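Lectin (Lotus tetragonolobus, PDB 2EIG) probably binds L-fucosyl-containing sugars as a manganese- and calcium-containing legume seed lectin that assembles from four chains. Local coordinates at residues N112-W126 against S133-S145. Sequence-based numbering, arbitrary orientation.
Sequences NQFVAVEFDSHPNVW and SSHIGIDVNSIMS. With MN (manganese (II) ion), chain F; CA (calcium ion), chain G.
The indole of Trp-126 is held on both faces: Ile-143 CG2 sits over its five-membered ring, 3.4 Å from the centroid, while Asn-124 CB touches the opposite face toward its rim. Trp-126 NE1 gives its hydrogen to a water bound to calcium. Over one face of the His-135 imidazole lies Asp-120 CB; in the ring plane, ND1 donates to Ser-133 O (2.8 Å), which fixes the ring's rotation and directs NE2 to the manganese. The Phe-114 ring has Asn-141 N over the centre of one face, with Asp-139 CB and Ser-142 O at its edge. Strands 115-120 and 135-140 pair antiparallel, from Val-115 with Val-140 to Asp-120 with His-135, in the seven-stranded sheet of the legume lectin fold. Val-115, Val-117, Phe-119, Ile-136 and Ile-138 turn to the face packed against strands 171-178 and 183-189; the acids and His-135 turn to the other. There Glu-118 OE2, Asp-120 OD1 and His-135 NE2 each bind manganese at 2.2 Å, with Asp-127 and two waters completing the site. Asp-120 swings its carboxylate away from its own N (chi1 -175°) and gives both oxygens to calcium, OD1 bridging the metals; His-122 O, Asn-124 OD1 and Asp-127 also bind calcium. Asp-120 OD2 accepts from His-122 N, closing an Asx turn. The carboxylates of Glu-118 and Asp-139 meet nearly perpendicular, OE1 to OD1 2.7 Å, close enough that one acid probably holds a proton. Asp-139 OD2 takes a 2.6 Å hydrogen bond from Ser-145 OG, itself bonded to a manganese-bound water. The metal charges probably offset repulsion between the coordinating acids, tying the loop after strand 115-120 to the sheet.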
loop_
_atom_site.group_PDB
_atom_site.type_symbol
_atom_site.label_atom_id
_atom_site.label_comp_id
_atom_site.label_asym_id
_atom_site.label_seq_id
_atom_site.Cartn_x
_atom_site.Cartn_y
_atom_site.Cartn_z
ATOM N N ASN A 112 18.552 4.183 -15.400
ATOM C CA ASN A 112 17.395 3.475 -15.957
ATOM C C ASN A 112 16.104 3.891 -15.334
ATOM O O ASN A 112 15.990 3.965 -14.126
ATOM C CB ASN A 112 17.554 1.976 -15.878
ATOM C CG ASN A 112 18.705 1.486 -16.711
ATOM O OD1 ASN A 112 18.725 1.668 -17.932
ATOM N ND2 ASN A 112 19.664 0.839 -16.059
ATOM N N GLN A 113 15.139 4.199 -16.180
ATOM C CA GLN A 113 13.929 4.789 -15.709
ATOM C C GLN A 113 12.724 4.110 -16.397
ATOM O O GLN A 113 12.553 4.221 -17.597
ATOM C CB GLN A 113 13.971 6.282 -16.029
ATOM C CG GLN A 113 12.954 7.009 -15.240
ATOM C CD GLN A 113 12.933 8.470 -15.539
ATOM O OE1 GLN A 113 13.807 8.986 -16.216
ATOM N NE2 GLN A 113 11.943 9.152 -15.015
ATOM N N PHE A 114 11.927 3.387 -15.638
ATOM C CA PHE A 114 10.831 2.596 -16.240
ATOM C C PHE A 114 10.085 1.911 -15.146
ATOM O O PHE A 114 10.576 1.735 -14.003
ATOM C CB PHE A 114 11.354 1.527 -17.266
ATOM C CG PHE A 114 12.182 0.444 -16.623
ATOM C CD1 PHE A 114 11.562 -0.643 -16.005
ATOM C CD2 PHE A 114 13.560 0.563 -16.555
ATOM C CE1 PHE A 114 12.310 -1.595 -15.344
ATOM C CE2 PHE A 114 14.327 -0.378 -15.882
ATOM C CZ PHE A 114 13.717 -1.449 -15.281
ATOM N N VAL A 115 8.884 1.504 -15.490
ATOM C CA VAL A 115 8.098 0.659 -14.622
ATOM C C VAL A 115 7.778 -0.524 -15.521
ATOM O O VAL A 115 7.359 -0.341 -16.669
ATOM C CB VAL A 115 6.832 1.378 -14.054
ATOM C CG1 VAL A 115 5.938 0.404 -13.334
ATOM C CG2 VAL A 115 7.206 2.519 -13.072
ATOM N N ALA A 116 8.036 -1.726 -15.024
ATOM C CA ALA A 116 7.789 -2.906 -15.807
ATOM C C ALA A 116 7.170 -4.032 -14.964
ATOM O O ALA A 116 7.400 -4.114 -13.760
ATOM C CB ALA A 116 9.107 -3.377 -16.453
ATOM N N VAL A 117 6.317 -4.823 -15.611
ATOM C CA VAL A 117 5.890 -6.111 -15.152
ATOM C C VAL A 117 6.553 -7.157 -16.080
ATOM O O VAL A 117 6.256 -7.254 -17.284
ATOM C CB VAL A 117 4.344 -6.253 -15.157
ATOM C CG1 VAL A 117 3.924 -7.674 -14.660
ATOM C CG2 VAL A 117 3.659 -5.099 -14.300
ATOM N N GLU A 118 7.456 -7.928 -15.499
ATOM C CA GLU A 118 8.274 -8.854 -16.251
ATOM C C GLU A 118 7.784 -10.261 -16.047
ATOM O O GLU A 118 7.300 -10.648 -14.989
ATOM C CB GLU A 118 9.774 -8.771 -15.873
ATOM C CG GLU A 118 10.001 -9.204 -14.424
ATOM C CD GLU A 118 11.462 -9.366 -14.064
ATOM O OE1 GLU A 118 12.287 -8.498 -14.355
ATOM O OE2 GLU A 118 11.756 -10.383 -13.448
ATOM N N PHE A 119 7.966 -11.043 -17.082
ATOM C CA PHE A 119 7.606 -12.433 -17.071
ATOM C C PHE A 119 8.971 -12.968 -17.460
ATOM O O PHE A 119 9.364 -12.975 -18.613
ATOM C CB PHE A 119 6.529 -12.727 -18.120
ATOM C CG PHE A 119 5.191 -12.102 -17.817
ATOM C CD1 PHE A 119 4.870 -10.833 -18.295
ATOM C CD2 PHE A 119 4.256 -12.775 -17.012
ATOM C CE1 PHE A 119 3.635 -10.243 -18.021
ATOM C CE2 PHE A 119 3.020 -12.199 -16.741
ATOM C CZ PHE A 119 2.698 -10.927 -17.240
ATOM N N ASP A 120 9.704 -13.404 -16.467
ATOM C CA ASP A 120 11.100 -13.661 -16.601
ATOM C C ASP A 120 11.249 -15.184 -16.549
ATOM O O ASP A 120 10.866 -15.817 -15.572
ATOM C CB ASP A 120 11.819 -12.980 -15.416
ATOM C CG ASP A 120 13.323 -13.073 -15.485
ATOM O OD1 ASP A 120 14.005 -12.251 -14.849
ATOM O OD2 ASP A 120 13.879 -13.971 -16.133
ATOM N N SER A 121 11.812 -15.750 -17.614
ATOM C CA SER A 121 11.861 -17.211 -17.787
ATOM C C SER A 121 13.215 -17.783 -17.370
ATOM O O SER A 121 13.464 -18.942 -17.555
ATOM C CB SER A 121 11.624 -17.532 -19.257
ATOM O OG SER A 121 12.511 -16.804 -20.088
ATOM N N HIS A 122 14.139 -16.935 -16.937
ATOM C CA HIS A 122 15.516 -17.367 -16.693
ATOM C C HIS A 122 16.133 -16.700 -15.454
ATOM O O HIS A 122 16.243 -15.477 -15.427
ATOM C CB HIS A 122 16.391 -17.028 -17.901
ATOM C CG HIS A 122 17.839 -17.354 -17.702
ATOM N ND1 HIS A 122 18.331 -18.634 -17.814
ATOM C CD2 HIS A 122 18.906 -16.566 -17.422
ATOM C CE1 HIS A 122 19.635 -18.622 -17.594
ATOM N NE2 HIS A 122 20.000 -17.383 -17.332
ATOM N N PRO A 123 16.532 -17.506 -14.434
ATOM C CA PRO A 123 17.171 -16.981 -13.221
ATOM C C PRO A 123 18.561 -16.442 -13.503
ATOM O O PRO A 123 19.495 -17.184 -13.820
ATOM C CB PRO A 123 17.242 -18.184 -12.280
ATOM C CG PRO A 123 16.349 -19.184 -12.894
ATOM C CD PRO A 123 16.397 -18.963 -14.363
ATOM N N ASN A 124 18.666 -15.127 -13.444
ATOM C CA ASN A 124 19.932 -14.457 -13.526
ATOM C C ASN A 124 20.395 -14.318 -12.066
ATOM O O ASN A 124 19.662 -14.633 -11.126
ATOM C CB ASN A 124 19.742 -13.091 -14.175
ATOM C CG ASN A 124 19.467 -13.171 -15.687
ATOM O OD1 ASN A 124 18.311 -13.029 -16.125
ATOM N ND2 ASN A 124 20.511 -13.400 -16.475
ATOM N N VAL A 125 21.596 -13.805 -11.887
ATOM C CA VAL A 125 22.194 -13.619 -10.562
ATOM C C VAL A 125 21.367 -12.709 -9.622
ATOM O O VAL A 125 21.425 -12.890 -8.402
ATOM C CB VAL A 125 23.683 -13.105 -10.689
ATOM C CG1 VAL A 125 24.500 -14.036 -11.600
ATOM C CG2 VAL A 125 23.692 -11.784 -11.294
ATOM N N TRP A 126 20.570 -11.774 -10.203
ATOM C CA TRP A 126 19.860 -10.753 -9.457
ATOM C C TRP A 126 18.403 -11.134 -9.273
ATOM O O TRP A 126 17.617 -10.419 -8.629
ATOM C CB TRP A 126 19.949 -9.438 -10.231
ATOM C CG TRP A 126 19.467 -9.603 -11.710
ATOM C CD1 TRP A 126 18.187 -9.724 -12.140
ATOM C CD2 TRP A 126 20.299 -9.697 -12.891
ATOM N NE1 TRP A 126 18.156 -9.848 -13.519
ATOM C CE2 TRP A 126 19.435 -9.823 -14.002
ATOM C CE3 TRP A 126 21.683 -9.674 -13.110
ATOM C CZ2 TRP A 126 19.906 -9.921 -15.308
ATOM C CZ3 TRP A 126 22.156 -9.785 -14.399
ATOM C CH2 TRP A 126 21.255 -9.920 -15.495
ATOM N N SER A 133 12.692 -20.180 -10.336
ATOM C CA SER A 133 13.201 -20.188 -11.671
ATOM C C SER A 133 12.449 -19.015 -12.384
ATOM O O SER A 133 12.756 -17.822 -12.155
ATOM C CB SER A 133 12.909 -21.568 -12.277
ATOM O OG SER A 133 13.357 -21.653 -13.609
ATOM N N SER A 134 11.438 -19.351 -13.181
ATOM C CA SER A 134 10.592 -18.325 -13.800
ATOM C C SER A 134 9.801 -17.601 -12.732
ATOM O O SER A 134 9.390 -18.182 -11.730
ATOM C CB SER A 134 9.642 -18.931 -14.847
ATOM O OG SER A 134 10.390 -19.514 -15.873
ATOM N N HIS A 135 9.624 -16.314 -12.941
ATOM C CA HIS A 135 8.951 -15.510 -11.982
ATOM C C HIS A 135 8.267 -14.332 -12.679
ATOM O O HIS A 135 8.635 -13.926 -13.793
ATOM C CB HIS A 135 9.944 -15.027 -10.933
ATOM C CG HIS A 135 11.160 -14.383 -11.507
ATOM N ND1 HIS A 135 12.217 -15.093 -12.033
ATOM C CD2 HIS A 135 11.486 -13.084 -11.620
ATOM C CE1 HIS A 135 13.149 -14.250 -12.445
ATOM N NE2 HIS A 135 12.729 -13.019 -12.192
ATOM N N ILE A 136 7.241 -13.821 -12.029
ATOM C CA ILE A 136 6.566 -12.642 -12.508
ATOM C C ILE A 136 7.052 -11.565 -11.534
ATOM O O ILE A 136 6.941 -11.759 -10.319
ATOM C CB ILE A 136 5.017 -12.824 -12.513
ATOM C CG1 ILE A 136 4.588 -13.862 -13.562
ATOM C CG2 ILE A 136 4.293 -11.470 -12.829
ATOM C CD1 ILE A 136 3.410 -14.830 -13.048
ATOM N N GLY A 137 7.619 -10.480 -12.050
ATOM C CA GLY A 137 8.110 -9.419 -11.184
ATOM C C GLY A 137 7.604 -8.032 -11.509
ATOM O O GLY A 137 7.271 -7.750 -12.655
ATOM N N ILE A 138 7.549 -7.169 -10.479
ATOM C CA ILE A 138 7.389 -5.717 -10.694
ATOM C C ILE A 138 8.698 -4.978 -10.521
ATOM O O ILE A 138 9.339 -5.071 -9.466
ATOM C CB ILE A 138 6.278 -5.131 -9.857
ATOM C CG1 ILE A 138 4.955 -5.782 -10.327
ATOM C CG2 ILE A 138 6.251 -3.612 -10.056
ATOM C CD1 ILE A 138 3.801 -5.585 -9.393
ATOM N N ASP A 139 9.138 -4.326 -11.611
ATOM C CA ASP A 139 10.415 -3.665 -11.726
ATOM C C ASP A 139 10.223 -2.148 -11.810
ATOM O O ASP A 139 9.450 -1.635 -12.655
ATOM C CB ASP A 139 11.133 -4.066 -13.018
ATOM C CG ASP A 139 11.297 -5.543 -13.160
ATOM O OD1 ASP A 139 11.621 -5.918 -14.283
ATOM O OD2 ASP A 139 11.096 -6.301 -12.169
ATOM N N VAL A 140 10.965 -1.434 -10.975
ATOM C CA VAL A 140 11.021 0.019 -11.101
ATOM C C VAL A 140 12.478 0.457 -11.130
ATOM O O VAL A 140 13.190 0.296 -10.141
ATOM C CB VAL A 140 10.256 0.729 -9.987
ATOM C CG1 VAL A 140 10.261 2.276 -10.222
ATOM C CG2 VAL A 140 8.879 0.165 -9.882
ATOM N N ASN A 141 12.910 0.943 -12.293
ATOM C CA ASN A 141 14.239 1.498 -12.510
ATOM C C ASN A 141 15.343 0.449 -12.400
ATOM O O ASN A 141 16.493 0.733 -12.652
ATOM C CB ASN A 141 14.543 2.645 -11.490
ATOM C CG ASN A 141 13.581 3.785 -11.595
ATOM O OD1 ASN A 141 13.531 4.686 -10.721
ATOM N ND2 ASN A 141 12.795 3.783 -12.662
ATOM N N SER A 142 15.017 -0.742 -11.937
ATOM C CA SER A 142 16.044 -1.750 -11.749
ATOM C C SER A 142 15.571 -3.089 -12.339
ATOM O O SER A 142 14.373 -3.318 -12.424
ATOM C CB SER A 142 16.279 -1.868 -10.243
ATOM O OG SER A 142 17.104 -2.966 -9.958
ATOM N N ILE A 143 16.521 -3.930 -12.743
ATOM C CA ILE A 143 16.259 -5.313 -13.202
ATOM C C ILE A 143 15.982 -6.222 -12.012
ATOM O O ILE A 143 15.426 -7.311 -12.162
ATOM C CB ILE A 143 17.450 -5.877 -14.078
ATOM C CG1 ILE A 143 16.966 -6.923 -15.094
ATOM C CG2 ILE A 143 18.624 -6.442 -13.169
ATOM C CD1 ILE A 143 15.727 -6.501 -16.004
ATOM N N MET A 144 16.360 -5.782 -10.812
ATOM C CA MET A 144 15.960 -6.543 -9.638
ATOM C C MET A 144 14.596 -6.137 -9.194
ATOM O O MET A 144 14.377 -4.994 -8.769
ATOM C CB MET A 144 16.938 -6.372 -8.467
ATOM C CG MET A 144 18.210 -7.004 -8.725
ATOM S SD MET A 144 19.508 -5.842 -8.315
ATOM C CE MET A 144 19.400 -4.755 -9.739
ATOM N N SER A 145 13.681 -7.092 -9.246
ATOM C CA SER A 145 12.294 -6.810 -8.988
ATOM C C SER A 145 12.073 -6.320 -7.560
ATOM O O SER A 145 12.736 -6.781 -6.622
ATOM C CB SER A 145 11.478 -8.052 -9.264
ATOM O OG SER A 145 11.650 -8.361 -10.631
HETATM MN MN MN F . 13.718 -11.195 -12.923
HETATM CA CA CA G . 16.147 -13.110 -15.677
HETATM O O HOH W 1 18.950 0.402 -12.891
HETATM O O HOH W 2 14.652 -9.401 -13.724
HETATM O O HOH W 3 13.302 -21.358 -16.859
HETATM O O HOH W 4 14.917 -9.899 -9.045
HETATM O O HOH W 5 16.379 -10.835 -15.744
HETATM O O HOH W 6 13.401 -10.255 -10.923
HETATM O O HOH W 7 16.055 -13.181 -18.019
#